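Long-range contacts in CalS10 (Micromonospora echinospora, PDB 6UK5), which binds S-adenosylmethionine and probably methylates an amino pentose during calicheamicin biosynthesis: residues A[57-62]-A[113-118]; A[104-109]-A[139-144]; A[117-122]-A[150-155]. One frame throughout, in Å; residues are numbered along the deposited sequence.

Contact 1 (A[57-62]-A[113-118]). With SAM (S-adenosylmethionine), chain D.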
loop_
_atom_site.group_PDB
_atom_site.type_symbol
_atom_site.label_atom_id
_atom_site.label_comp_id
_atom_site.label_asym_id
_atom_site.label_seq_id
_atom_site.Cartn_x
_atom_site.Cartn_y
_atom_site.Cartn_z
ATOM N N ARG A 57 36.204 15.718 -13.201
ATOM C CA ARG A 57 35.002 16.547 -13.187
ATOM C C ARG A 57 33.852 15.797 -13.845
ATOM O O ARG A 57 33.966 15.370 -15.000
ATOM C CB ARG A 57 35.251 17.875 -13.902
ATOM C CG ARG A 57 36.221 18.807 -13.197
ATOM C CD ARG A 57 36.639 19.957 -14.103
ATOM N NE ARG A 57 35.503 20.595 -14.767
ATOM C CZ ARG A 57 34.668 21.456 -14.192
ATOM N NH1 ARG A 57 34.824 21.793 -12.919
ATOM N NH2 ARG A 57 33.668 21.977 -14.891
ATOM N N LEU A 58 32.745 15.644 -13.115
ATOM C CA LEU A 58 31.578 14.927 -13.609
ATOM C C LEU A 58 30.315 15.748 -13.393
ATOM O O LEU A 58 30.178 16.449 -12.386
ATOM C CB LEU A 58 31.423 13.565 -12.921
ATOM C CG LEU A 58 30.223 12.733 -13.384
ATOM C CD1 LEU A 58 30.589 11.261 -13.372
ATOM C CD2 LEU A 58 28.983 12.963 -12.529
ATOM N N LEU A 59 29.392 15.645 -14.350
ATOM C CA LEU A 59 28.085 16.290 -14.287
ATOM C C LEU A 59 27.005 15.246 -14.523
ATOM O O LEU A 59 27.013 14.565 -15.552
ATOM C CB LEU A 59 27.975 17.417 -15.320
ATOM C CG LEU A 59 26.571 17.972 -15.571
ATOM C CD1 LEU A 59 26.095 18.814 -14.404
ATOM C CD2 LEU A 59 26.556 18.791 -16.853
ATOM N N ASP A 60 26.078 15.123 -13.576
ATOM C CA ASP A 60 24.915 14.258 -13.726
ATOM C C ASP A 60 23.745 15.116 -14.192
ATOM O O ASP A 60 23.374 16.084 -13.519
ATOM C CB ASP A 60 24.575 13.547 -12.418
ATOM C CG ASP A 60 23.544 12.462 -12.603
ATOM O OD1 ASP A 60 23.266 12.101 -13.769
ATOM O OD2 ASP A 60 23.013 11.976 -11.581
ATOM N N VAL A 61 23.173 14.763 -15.339
ATOM C CA VAL A 61 22.128 15.550 -15.980
ATOM C C VAL A 61 20.789 14.876 -15.719
ATOM O O VAL A 61 20.639 13.667 -15.939
ATOM C CB VAL A 61 22.394 15.699 -17.486
ATOM C CG1 VAL A 61 21.219 16.360 -18.163
ATOM C CG2 VAL A 61 23.662 16.507 -17.718
ATOM N N GLY A 62 19.816 15.657 -15.257
ATOM C CA GLY A 62 18.574 15.099 -14.766
ATOM C C GLY A 62 18.832 14.269 -13.526
ATOM O O GLY A 62 18.312 13.158 -13.385
ATOM N N VAL A 113 31.397 25.670 -18.657
ATOM C CA VAL A 113 32.527 24.847 -18.253
ATOM C C VAL A 113 32.399 23.471 -18.885
ATOM O O VAL A 113 31.295 23.004 -19.184
ATOM C CB VAL A 113 32.594 24.732 -16.713
ATOM C CG1 VAL A 113 33.017 26.059 -16.103
ATOM C CG2 VAL A 113 31.249 24.280 -16.151
ATOM N N THR A 114 33.541 22.822 -19.095
ATOM C CA THR A 114 33.586 21.444 -19.560
ATOM C C THR A 114 33.750 20.491 -18.380
ATOM O O THR A 114 34.160 20.882 -17.283
ATOM C CB THR A 114 34.722 21.223 -20.566
ATOM O OG1 THR A 114 35.988 21.456 -19.935
ATOM C CG2 THR A 114 34.564 22.134 -21.771
ATOM N N PHE A 115 33.427 19.225 -18.626
ATOM C CA PHE A 115 33.591 18.160 -17.650
ATOM C C PHE A 115 34.298 16.986 -18.314
ATOM O O PHE A 115 34.293 16.846 -19.540
ATOM C CB PHE A 115 32.235 17.704 -17.092
ATOM C CG PHE A 115 31.475 18.785 -16.373
ATOM C CD1 PHE A 115 30.834 19.782 -17.091
ATOM C CD2 PHE A 115 31.370 18.788 -14.992
ATOM C CE1 PHE A 115 30.127 20.777 -16.448
ATOM C CE2 PHE A 115 30.660 19.780 -14.340
ATOM C CZ PHE A 115 30.034 20.775 -15.069
ATOM N N ASP A 116 34.917 16.138 -17.492
ATOM C CA ASP A 116 35.490 14.902 -18.008
ATOM C C ASP A 116 34.429 13.855 -18.318
ATOM O O ASP A 116 34.692 12.939 -19.106
ATOM C CB ASP A 116 36.495 14.317 -17.013
ATOM C CG ASP A 116 37.736 15.172 -16.865
ATOM O OD1 ASP A 116 38.434 15.384 -17.882
ATOM O OD2 ASP A 116 38.011 15.626 -15.730
ATOM N N ALA A 117 33.242 13.968 -17.726
ATOM C CA ALA A 117 32.190 12.988 -17.946
ATOM C C ALA A 117 30.843 13.629 -17.651
ATOM O O ALA A 117 30.722 14.435 -16.726
ATOM C CB ALA A 117 32.396 11.750 -17.065
ATOM N N VAL A 118 29.838 13.266 -18.444
ATOM C CA VAL A 118 28.466 13.716 -18.246
ATOM C C VAL A 118 27.564 12.492 -18.297
ATOM O O VAL A 118 27.608 11.730 -19.269
ATOM C CB VAL A 118 28.039 14.744 -19.312
ATOM C CG1 VAL A 118 26.573 15.111 -19.132
ATOM C CG2 VAL A 118 28.933 15.977 -19.265
HETATM N N SAM D . 19.336 10.410 -12.166
HETATM C CA SAM D . 18.024 10.395 -11.602
HETATM C C SAM D . 17.806 9.178 -10.651
HETATM O O SAM D . 18.183 8.045 -11.042
HETATM O OXT SAM D . 17.257 9.430 -9.560
HETATM C CB SAM D . 16.975 10.379 -12.722
HETATM C CG SAM D . 15.662 10.872 -12.138
HETATM S SD SAM D . 14.388 10.303 -13.285
HETATM C CE SAM D . 12.950 10.351 -12.228
HETATM C "C5'" SAM D . 14.028 11.698 -14.421
HETATM C "C4'" SAM D . 14.449 13.113 -14.002
HETATM O "O4'" SAM D . 14.646 13.903 -15.188
HETATM C "C3'" SAM D . 13.420 13.856 -13.146
HETATM O "O3'" SAM D . 13.899 14.029 -11.815
HETATM C "C2'" SAM D . 13.244 15.221 -13.841
HETATM O "O2'" SAM D . 13.358 16.302 -12.923
HETATM C "C1'" SAM D . 14.376 15.246 -14.867
HETATM N N9 SAM D . 14.059 15.952 -16.103
HETATM C C8 SAM D . 13.046 15.678 -16.987
HETATM N N7 SAM D . 13.053 16.433 -18.057
HETATM C C5 SAM D . 14.149 17.259 -17.873
HETATM C C6 SAM D . 14.719 18.275 -18.663
HETATM N N6 SAM D . 14.210 18.684 -19.828
HETATM N N1 SAM D . 15.839 18.875 -18.205
HETATM C C2 SAM D . 16.341 18.486 -17.029
HETATM N N3 SAM D . 15.886 17.552 -16.191
HETATM C C4 SAM D . 14.783 16.972 -16.674
#

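Contact 2 (A[104-109]-A[139-144]). With SAM (S-adenosylmethionine), chain D.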
loop_
_atom_site.group_PDB
_atom_site.type_symbol
_atom_site.label_atom_id
_atom_site.label_comp_id
_atom_site.label_asym_id
_atom_site.label_seq_id
_atom_site.Cartn_x
_atom_site.Cartn_y
_atom_site.Cartn_z
ATOM N N GLY A 104 18.108 23.702 -14.407
ATOM C CA GLY A 104 18.302 23.856 -15.836
ATOM C C GLY A 104 17.481 22.859 -16.616
ATOM O O GLY A 104 16.907 21.916 -16.064
ATOM N N ASP A 105 17.439 23.093 -17.922
ATOM C CA ASP A 105 16.799 22.201 -18.872
ATOM C C ASP A 105 17.857 21.445 -19.659
ATOM O O ASP A 105 18.795 22.045 -20.195
ATOM C CB ASP A 105 15.883 22.973 -19.821
ATOM C CG ASP A 105 14.908 22.069 -20.551
ATOM O OD1 ASP A 105 15.334 20.990 -21.018
ATOM O OD2 ASP A 105 13.717 22.433 -20.652
ATOM N N MET A 106 17.698 20.125 -19.714
ATOM C CA MET A 106 18.610 19.276 -20.464
ATOM C C MET A 106 18.777 19.745 -21.902
ATOM O O MET A 106 19.869 19.626 -22.470
ATOM C CB MET A 106 18.050 17.854 -20.438
ATOM C CG MET A 106 18.986 16.760 -20.851
ATOM S SD MET A 106 18.204 15.125 -20.749
ATOM C CE MET A 106 16.563 15.464 -20.107
ATOM N N ARG A 107 17.717 20.290 -22.503
ATOM C CA ARG A 107 17.751 20.686 -23.906
ATOM C C ARG A 107 18.497 21.993 -24.169
ATOM O O ARG A 107 18.806 22.278 -25.331
ATOM C CB ARG A 107 16.319 20.790 -24.452
ATOM C CG ARG A 107 15.455 19.549 -24.198
ATOM C CD ARG A 107 13.951 19.842 -24.259
ATOM N NE ARG A 107 13.397 20.385 -23.021
ATOM C CZ ARG A 107 12.096 20.416 -22.735
ATOM N NH1 ARG A 107 11.208 19.941 -23.601
ATOM N NH2 ARG A 107 11.678 20.929 -21.585
ATOM N N THR A 108 18.789 22.795 -23.142
ATOM C CA THR A 108 19.283 24.156 -23.357
ATOM C C THR A 108 20.364 24.632 -22.398
ATOM O O THR A 108 20.886 25.730 -22.616
ATOM C CB THR A 108 18.125 25.172 -23.322
ATOM O OG1 THR A 108 17.357 25.002 -22.123
ATOM C CG2 THR A 108 17.257 25.066 -24.568
ATOM N N PHE A 109 20.712 23.890 -21.351
ATOM C CA PHE A 109 21.525 24.473 -20.294
ATOM C C PHE A 109 22.894 24.889 -20.830
ATOM O O PHE A 109 23.371 24.396 -21.857
ATOM C CB PHE A 109 21.704 23.483 -19.140
ATOM C CG PHE A 109 22.602 22.317 -19.465
ATOM C CD1 PHE A 109 22.197 21.329 -20.347
ATOM C CD2 PHE A 109 23.845 22.201 -18.865
ATOM C CE1 PHE A 109 23.024 20.256 -20.638
ATOM C CE2 PHE A 109 24.671 21.130 -19.147
ATOM C CZ PHE A 109 24.260 20.158 -20.036
ATOM N N ALA A 139 23.222 16.915 -27.706
ATOM C CA ALA A 139 24.190 17.883 -28.208
ATOM C C ALA A 139 24.635 18.835 -27.106
ATOM O O ALA A 139 25.813 19.202 -27.034
ATOM C CB ALA A 139 23.595 18.660 -29.382
ATOM N N ALA A 140 23.708 19.240 -26.234
ATOM C CA ALA A 140 24.067 20.108 -25.117
ATOM C C ALA A 140 25.048 19.416 -24.179
ATOM O O ALA A 140 26.098 19.973 -23.839
ATOM C CB ALA A 140 22.809 20.535 -24.363
ATOM N N MET A 141 24.718 18.196 -23.745
ATOM C CA MET A 141 25.617 17.445 -22.874
ATOM C C MET A 141 27.007 17.328 -23.488
ATOM O O MET A 141 28.021 17.520 -22.807
ATOM C CB MET A 141 25.043 16.053 -22.598
ATOM C CG MET A 141 23.669 16.044 -21.954
ATOM S SD MET A 141 23.230 14.395 -21.365
ATOM C CE MET A 141 21.750 14.046 -22.309
ATOM N N SER A 142 27.072 17.004 -24.781
ATOM C CA SER A 142 28.363 16.858 -25.444
ATOM C C SER A 142 29.142 18.168 -25.457
ATOM O O SER A 142 30.377 18.155 -25.389
ATOM C CB SER A 142 28.159 16.348 -26.869
ATOM O OG SER A 142 29.396 16.209 -27.546
ATOM N N ALA A 143 28.447 19.303 -25.544
ATOM C CA ALA A 143 29.136 20.588 -25.525
ATOM C C ALA A 143 29.872 20.801 -24.210
ATOM O O ALA A 143 30.889 21.503 -24.171
ATOM C CB ALA A 143 28.140 21.720 -25.763
ATOM N N HIS A 144 29.368 20.216 -23.128
ATOM C CA HIS A 144 29.969 20.319 -21.808
ATOM C C HIS A 144 31.057 19.278 -21.575
ATOM O O HIS A 144 31.533 19.139 -20.444
ATOM C CB HIS A 144 28.872 20.195 -20.748
ATOM C CG HIS A 144 27.973 21.390 -20.678
ATOM N ND1 HIS A 144 26.976 21.624 -21.600
ATOM C CD2 HIS A 144 27.914 22.412 -19.793
ATOM C CE1 HIS A 144 26.353 22.748 -21.296
ATOM N NE2 HIS A 144 26.898 23.242 -20.199
HETATM N N SAM D . 19.336 10.410 -12.166
HETATM C CA SAM D . 18.024 10.395 -11.602
HETATM C C SAM D . 17.806 9.178 -10.651
HETATM O O SAM D . 18.183 8.045 -11.042
HETATM O OXT SAM D . 17.257 9.430 -9.560
HETATM C CB SAM D . 16.975 10.379 -12.722
HETATM C CG SAM D . 15.662 10.872 -12.138
HETATM S SD SAM D . 14.388 10.303 -13.285
HETATM C CE SAM D . 12.950 10.351 -12.228
HETATM C "C5'" SAM D . 14.028 11.698 -14.421
HETATM C "C4'" SAM D . 14.449 13.113 -14.002
HETATM O "O4'" SAM D . 14.646 13.903 -15.188
HETATM C "C3'" SAM D . 13.420 13.856 -13.146
HETATM O "O3'" SAM D . 13.899 14.029 -11.815
HETATM C "C2'" SAM D . 13.244 15.221 -13.841
HETATM O "O2'" SAM D . 13.358 16.302 -12.923
HETATM C "C1'" SAM D . 14.376 15.246 -14.867
HETATM N N9 SAM D . 14.059 15.952 -16.103
HETATM C C8 SAM D . 13.046 15.678 -16.987
HETATM N N7 SAM D . 13.053 16.433 -18.057
HETATM C C5 SAM D . 14.149 17.259 -17.873
HETATM C C6 SAM D . 14.719 18.275 -18.663
HETATM N N6 SAM D . 14.210 18.684 -19.828
HETATM N N1 SAM D . 15.839 18.875 -18.205
HETATM C C2 SAM D . 16.341 18.486 -17.029
HETATM N N3 SAM D . 15.886 17.552 -16.191
HETATM C C4 SAM D . 14.783 16.972 -16.674
#

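Contact 3 (A[117-122]-A[150-155]). With SAM (S-adenosylmethionine), chain D.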
loop_
_atom_site.group_PDB
_atom_site.type_symbol
_atom_site.label_atom_id
_atom_site.label_comp_id
_atom_site.label_asym_id
_atom_site.label_seq_id
_atom_site.Cartn_x
_atom_site.Cartn_y
_atom_site.Cartn_z
ATOM N N ALA A 117 33.242 13.968 -17.726
ATOM C CA ALA A 117 32.190 12.988 -17.946
ATOM C C ALA A 117 30.843 13.629 -17.651
ATOM O O ALA A 117 30.722 14.435 -16.726
ATOM C CB ALA A 117 32.396 11.750 -17.065
ATOM N N VAL A 118 29.838 13.266 -18.444
ATOM C CA VAL A 118 28.466 13.716 -18.246
ATOM C C VAL A 118 27.564 12.492 -18.297
ATOM O O VAL A 118 27.608 11.730 -19.269
ATOM C CB VAL A 118 28.039 14.744 -19.312
ATOM C CG1 VAL A 118 26.573 15.111 -19.132
ATOM C CG2 VAL A 118 28.933 15.977 -19.265
ATOM N N THR A 119 26.757 12.298 -17.260
ATOM C CA THR A 119 25.886 11.137 -17.170
ATOM C C THR A 119 24.424 11.560 -17.227
ATOM O O THR A 119 24.061 12.673 -16.833
ATOM C CB THR A 119 26.133 10.339 -15.884
ATOM O OG1 THR A 119 25.656 11.079 -14.754
ATOM C CG2 THR A 119 27.615 10.045 -15.702
ATOM N N CYS A 120 23.591 10.650 -17.734
ATOM C CA CYS A 120 22.151 10.864 -17.894
ATOM C C CYS A 120 21.510 9.485 -17.719
ATOM O O CYS A 120 21.402 8.717 -18.678
ATOM C CB CYS A 120 21.816 11.477 -19.246
ATOM S SG CYS A 120 20.116 12.094 -19.409
ATOM N N LEU A 121 21.098 9.182 -16.491
ATOM C CA LEU A 121 20.802 7.816 -16.094
ATOM C C LEU A 121 19.341 7.657 -15.688
ATOM O O LEU A 121 18.626 8.629 -15.434
ATOM C CB LEU A 121 21.709 7.383 -14.929
ATOM C CG LEU A 121 23.187 7.758 -15.072
ATOM C CD1 LEU A 121 23.919 7.599 -13.745
ATOM C CD2 LEU A 121 23.866 6.947 -16.167
ATOM N N PHE A 122 18.919 6.392 -15.628
ATOM C CA PHE A 122 17.553 6.013 -15.263
ATOM C C PHE A 122 16.534 6.625 -16.224
ATOM O O PHE A 122 15.502 7.159 -15.813
ATOM C CB PHE A 122 17.247 6.399 -13.810
ATOM C CG PHE A 122 16.150 5.578 -13.159
ATOM C CD1 PHE A 122 15.739 4.366 -13.693
ATOM C CD2 PHE A 122 15.541 6.025 -11.998
ATOM C CE1 PHE A 122 14.746 3.624 -13.090
ATOM C CE2 PHE A 122 14.542 5.284 -11.390
ATOM C CZ PHE A 122 14.145 4.082 -11.939
ATOM N N VAL A 150 33.647 11.623 -21.615
ATOM C CA VAL A 150 32.789 10.446 -21.647
ATOM C C VAL A 150 31.347 10.873 -21.410
ATOM O O VAL A 150 31.044 11.537 -20.413
ATOM C CB VAL A 150 33.221 9.408 -20.596
ATOM C CG1 VAL A 150 32.376 8.146 -20.713
ATOM C CG2 VAL A 150 34.701 9.084 -20.741
ATOM N N LEU A 151 30.463 10.488 -22.322
ATOM C CA LEU A 151 29.025 10.611 -22.135
ATOM C C LEU A 151 28.452 9.216 -21.943
ATOM O O LEU A 151 28.744 8.310 -22.730
ATOM C CB LEU A 151 28.378 11.316 -23.328
ATOM C CG LEU A 151 27.036 12.002 -23.074
ATOM C CD1 LEU A 151 26.897 13.207 -23.983
ATOM C CD2 LEU A 151 25.888 11.039 -23.311
ATOM N N VAL A 152 27.658 9.036 -20.893
ATOM C CA VAL A 152 27.042 7.749 -20.591
ATOM C C VAL A 152 25.552 7.975 -20.396
ATOM O O VAL A 152 25.146 8.894 -19.674
ATOM C CB VAL A 152 27.673 7.072 -19.357
ATOM C CG1 VAL A 152 29.187 7.221 -19.395
ATOM C CG2 VAL A 152 27.100 7.625 -18.067
ATOM N N LEU A 153 24.742 7.141 -21.041
ATOM C CA LEU A 153 23.310 7.376 -21.156
ATOM C C LEU A 153 22.574 6.056 -21.036
ATOM O O LEU A 153 22.815 5.135 -21.822
ATOM C CB LEU A 153 22.992 8.056 -22.490
ATOM C CG LEU A 153 21.572 8.565 -22.723
ATOM C CD1 LEU A 153 21.633 9.885 -23.468
ATOM C CD2 LEU A 153 20.759 7.551 -23.503
ATOM N N GLU A 154 21.682 5.962 -20.049
ATOM C CA GLU A 154 20.844 4.784 -19.887
ATOM C C GLU A 154 19.541 5.009 -20.643
ATOM O O GLU A 154 18.717 5.826 -20.203
ATOM C CB GLU A 154 20.567 4.520 -18.412
ATOM C CG GLU A 154 19.828 3.214 -18.148
ATOM C CD GLU A 154 19.439 3.049 -16.695
ATOM O OE1 GLU A 154 19.873 3.874 -15.865
ATOM O OE2 GLU A 154 18.693 2.097 -16.384
ATOM N N PRO A 155 19.305 4.326 -21.762
ATOM C CA PRO A 155 18.084 4.561 -22.534
ATOM C C PRO A 155 16.916 3.715 -22.047
ATOM O O PRO A 155 17.081 2.679 -21.400
ATOM C CB PRO A 155 18.498 4.147 -23.951
ATOM C CG PRO A 155 19.426 3.006 -23.711
ATOM C CD PRO A 155 20.179 3.341 -22.429
HETATM N N SAM D . 19.336 10.410 -12.166
HETATM C CA SAM D . 18.024 10.395 -11.602
HETATM C C SAM D . 17.806 9.178 -10.651
HETATM O O SAM D . 18.183 8.045 -11.042
HETATM O OXT SAM D . 17.257 9.430 -9.560
HETATM C CB SAM D . 16.975 10.379 -12.722
HETATM C CG SAM D . 15.662 10.872 -12.138
HETATM S SD SAM D . 14.388 10.303 -13.285
HETATM C CE SAM D . 12.950 10.351 -12.228
HETATM C "C5'" SAM D . 14.028 11.698 -14.421
HETATM C "C4'" SAM D . 14.449 13.113 -14.002
HETATM O "O4'" SAM D . 14.646 13.903 -15.188
HETATM C "C3'" SAM D . 13.420 13.856 -13.146
HETATM O "O3'" SAM D . 13.899 14.029 -11.815
HETATM C "C2'" SAM D . 13.244 15.221 -13.841
HETATM O "O2'" SAM D . 13.358 16.302 -12.923
HETATM C "C1'" SAM D . 14.376 15.246 -14.867
HETATM N N9 SAM D . 14.059 15.952 -16.103
HETATM C C8 SAM D . 13.046 15.678 -16.987
HETATM N N7 SAM D . 13.053 16.433 -18.057
HETATM C C5 SAM D . 14.149 17.259 -17.873
HETATM C C6 SAM D . 14.719 18.275 -18.663
HETATM N N6 SAM D . 14.210 18.684 -19.828
HETATM N N1 SAM D . 15.839 18.875 -18.205
HETATM C C2 SAM D . 16.341 18.486 -17.029
HETATM N N3 SAM D . 15.886 17.552 -16.191
HETATM C C4 SAM D . 14.783 16.972 -16.674
#

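Contact 1 (A[57-62]-A[113-118])
Arg57 reaches across to Thr114 and Phe115. Arg57 CB starts near the carboxylate of Asp116, 4.0 Å from OD2, and CD passes 4.1 Å from Thr114 O. A bend at chi3 (48°) then turns the guanidinium back over the 113-118 segment. There Arg57 NE (2.9 Å) and NH2 (2.7 Å) grip the single oxygen Thr114 O side-on, both bonds close to the guanidinium plane. NH2, at the tip, also comes against Val113 CB and sits over one face of the Phe115 ring. The guanidinium stacks flat on that ring, planes at 26°, a cation-pi contact with 4.5 Å from Arg57 CZ to the Phe115 centroid. The opposite face of Phe115 takes Leu59 CB in a CH-pi contact, 3.7 Å from the ring centroid.

The segments continue as neighbouring parallel strands of the Rossmann-like methyltransferase sheet, Leu58 paired with Ala117 and Leu59 with Val118. Leu59 N donates to Ala117 O (3.0 Å), while Arg57 O takes weak bonds from Asp116 N and Ala117 N. Arg57 N donates nearly straight (165°) to Asp116 OD2, an oxygen shared with Ala56 N, and OD1 pairs with Arg52. At the far end Gly62 O accepts a weak bond from the S-adenosylmethionine amino group.

Contact 2 (A[104-109]-A[139-144])
Phe109 and His144 meet ring to ring. They form an offset stack, centroids 4.0 Å apart and planes at 18°. The two side chains come from opposite directions, one from the loop after strand 101-103 and the other from the C-terminal end of helix 131-143. Phe109 CG sits between its backbone N and carbonyl carbon (chi1 71°), which swings the ring in toward the helix.

Apolar packing extends the join from the stack toward the cofactor. Ala140 CB lies 3.7 Å from Phe109 CE1; the same methyl also touches the backbone oxygen of Met106. Farther on, Met106 SD and Met141 CE pack at 4.0 Å, the two chains crossing at a slant, and the Met106 methyl lies against the adenine of S-adenosylmethionine.

The polar bonds lie within each segment or run to the ligand. Asp105 OD1 accepts a hydrogen bond from the adenine N6 (2.8 Å). The backbone N of Met106 donates to adenine N1 (2.7 Å), as in the adenine-reading loop familiar from class I methyltransferases. Asp105 OD1 also closes an Asx turn with Arg107 N, and the Arg107 guanidinium bridges side-on to both carboxylate oxygens, NH2 reaching Asp105 OD2 at 2.7 Å, thereby fixing the acid's rotation.

On the helix side, His144 ND1 gives an almost straight bond (172°) to Ala140 O, 2.9 Å away, and NE2 is bonded to Leu111 N. With one ring nitrogen donating and the other facing a backbone N-H, the imidazole is probably neutral and held flat against Phe109.

Contact 3 (A[117-122]-A[150-155])
Glu154 holds CG anti to its backbone N (chi1 -173°) and runs out extended, which carries OE1 to Phe122 N at 2.7 Å. The N-H comes from above the carboxylate plane, 54° out of it. Val152 is turned differently: its CG2 lies between the backbone N and the carbonyl carbon (chi1 -42°), facing the neighbouring strand. That methyl meets Thr119 CG2, the two side chains lying side by side and pointing the same way, and Leu121 CD2 packs on Val152 CG2 at 3.8 Å, crossing it at a slant.

The backbones are parallel strands in register, bonded alternately from each side: Val118 N to Val150 O, Val152 N to Val118 O, Cys120 N to Val152 O and Glu154 N to Cys120 O, all within 2.9 to 3.1 Å. Helix 131-143 connects them in a beta-alpha-beta crossover of the Rossmann-like sheet. Thr119 and Val152 face helix 37-51, and Leu151 and Leu153 face helix 220-229. Thr119 OG1 is bonded to Asp60 on the next strand.

Past the strand end, Phe122 enters the cofactor pocket, its CB 3.4 Å from the carboxylate O of S-adenosylmethionine and that oxygen near the plane of its ring. Replacing Glu154 by an alanine would probably leave Phe122 N without its acceptor and Arg244 without its carboxylate mate, letting the turn beside the cofactor shift.

Glu154 OE2 forms a salt bridge with Arg244 and a hydrogen bond with Thr242, so both oxygens of this buried acid are engaged, and a single carboxylate ties the pocket turn at Phe122 to the segment carrying Arg244.

From the N terminus, strand 57-61 comes first, and contact 1 closes the loop from it to 113-118. Contact 2 opens inside that loop at 104-109 and closes beyond it at 139-144, so the two cross. Contact 3 starts at 117, on the two residues it shares with contact 1, and ends at 150-155; it crosses contact 2 in turn. Strand 115-120 is therefore the middle partner, with 57-61 along one edge and 149-153 along the other. Contact 2 joins the adenine loop to helix 131-143 against this sheet: Met106 packs on Val61 and Cys120, Met141 on Leu151. All three contacts reach S-adenosylmethionine.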